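PDB 3GMG: UPF0749 protein MT1873 from Mycobacterium tuberculosis, which is of unknown function but belongs to the UPF0749 (DUF881) family and is probably a cell-membrane protein, this chain being its C-terminal part. Local coordinates for residues G124-D127 with G128-V132. Numbering follows the deposited sequence.
Sequences GAQD and GVKRV
One face of the Arg-131 guanidinium lies against the carbonyl oxygen of Asp-127, which sits over the centre of the group, 4.0 Å from CZ. A water at the edge, in the guanidinium plane, accepts from Arg-131 NH1 and donates to the carbonyl oxygen of Gly-124, linking the last turn to the N-cap. The bend at chi3 (43°) folds the arginine back over the preceding turn; its backbone N also donates to Asp-127 O, at 2.9 Å, so that oxygen meets both the backbone and the guanidinium of one residue. The side chains of Gln-126 and Lys-130 cross obliquely, with Lys-130 CE 3.6 Å from Gln-126 OE1 and displaced from the amide plane, while Gln-126 NE2 is held by Met-119 O and Asn-120 OD1. All this decorates the short helix 125-131, whose i to i+4 bonds begin with Gly-128 N to Gly-124 O, 3.0 Å. Asp-127, the third residue after the N-cap, accepts at OD2 from Gly-123 N just ahead of the helix. Its OD1 and Lys-130 NZ stand 4.3 Å apart, too far for a salt bridge, and a second water joins them, donating to OD1 at 2.7 Å and accepting from NZ. On the buried side, Val-129 brings CG2 to 3.3 Å from Ala-125 O, and both residues pack against helix 51-63, where Glu-60 OE2 accepts from Ala-125 N.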
# COMPACT_ATOMS: atom_id res chain seq x y z
N GLY A 124 20.95 -1.94 -4.63
CA GLY A 124 19.82 -1.51 -3.83
C GLY A 124 20.20 -0.72 -2.59
O GLY A 124 21.15 0.07 -2.59
N ALA A 125 19.44 -0.95 -1.52
CA ALA A 125 19.54 -0.14 -0.32
C ALA A 125 20.92 -0.23 0.33
O ALA A 125 21.46 0.80 0.75
CB ALA A 125 18.48 -0.55 0.69
N GLN A 126 21.49 -1.42 0.43
CA GLN A 126 22.79 -1.54 1.10
C GLN A 126 23.87 -0.79 0.33
O GLN A 126 24.72 -0.13 0.94
CB GLN A 126 23.22 -2.99 1.34
CG GLN A 126 24.56 -3.05 2.08
CD GLN A 126 24.94 -4.39 2.64
OE1 GLN A 126 25.92 -4.48 3.37
NE2 GLN A 126 24.19 -5.47 2.30
N ASP A 127 23.85 -0.89 -0.99
CA ASP A 127 24.81 -0.13 -1.78
C ASP A 127 24.60 1.36 -1.63
O ASP A 127 25.58 2.13 -1.59
CB ASP A 127 24.77 -0.57 -3.25
CG ASP A 127 25.59 -1.81 -3.50
OD1 ASP A 127 26.37 -2.24 -2.62
OD2 ASP A 127 25.49 -2.36 -4.62
N GLY A 128 23.34 1.79 -1.48
CA GLY A 128 23.03 3.19 -1.20
C GLY A 128 23.56 3.67 0.14
O GLY A 128 24.00 4.82 0.29
N VAL A 129 23.49 2.80 1.14
CA VAL A 129 24.04 3.11 2.44
C VAL A 129 25.56 3.26 2.34
O VAL A 129 26.14 4.23 2.87
CB VAL A 129 23.69 2.01 3.47
CG1 VAL A 129 24.48 2.21 4.75
CG2 VAL A 129 22.17 2.00 3.74
N LYS A 130 26.20 2.31 1.67
CA LYS A 130 27.64 2.32 1.54
C LYS A 130 28.14 3.55 0.80
O LYS A 130 29.19 4.11 1.17
CB LYS A 130 28.12 1.06 0.82
CG LYS A 130 28.03 -0.21 1.62
CD LYS A 130 28.44 -1.40 0.76
CE LYS A 130 28.51 -2.69 1.53
NZ LYS A 130 28.69 -3.88 0.63
N ARG A 131 27.40 3.99 -0.21
CA ARG A 131 27.92 5.07 -1.06
C ARG A 131 27.95 6.41 -0.34
O ARG A 131 28.67 7.32 -0.75
CB ARG A 131 27.17 5.14 -2.40
CG ARG A 131 25.95 6.00 -2.45
CD ARG A 131 25.53 6.22 -3.92
NE ARG A 131 25.62 4.97 -4.69
CZ ARG A 131 24.62 4.10 -4.89
NH1 ARG A 131 23.40 4.32 -4.41
NH2 ARG A 131 24.85 2.99 -5.59
N VAL A 132 27.15 6.54 0.72
CA VAL A 132 27.13 7.76 1.52
C VAL A 132 27.95 7.62 2.81
O VAL A 132 27.84 8.45 3.71
CB VAL A 132 25.67 8.27 1.78
CG1 VAL A 132 24.96 8.58 0.47
CG2 VAL A 132 24.84 7.27 2.60
O HOH W 1 22.09 1.55 -4.83
O HOH W 2 26.02 -4.08 -0.71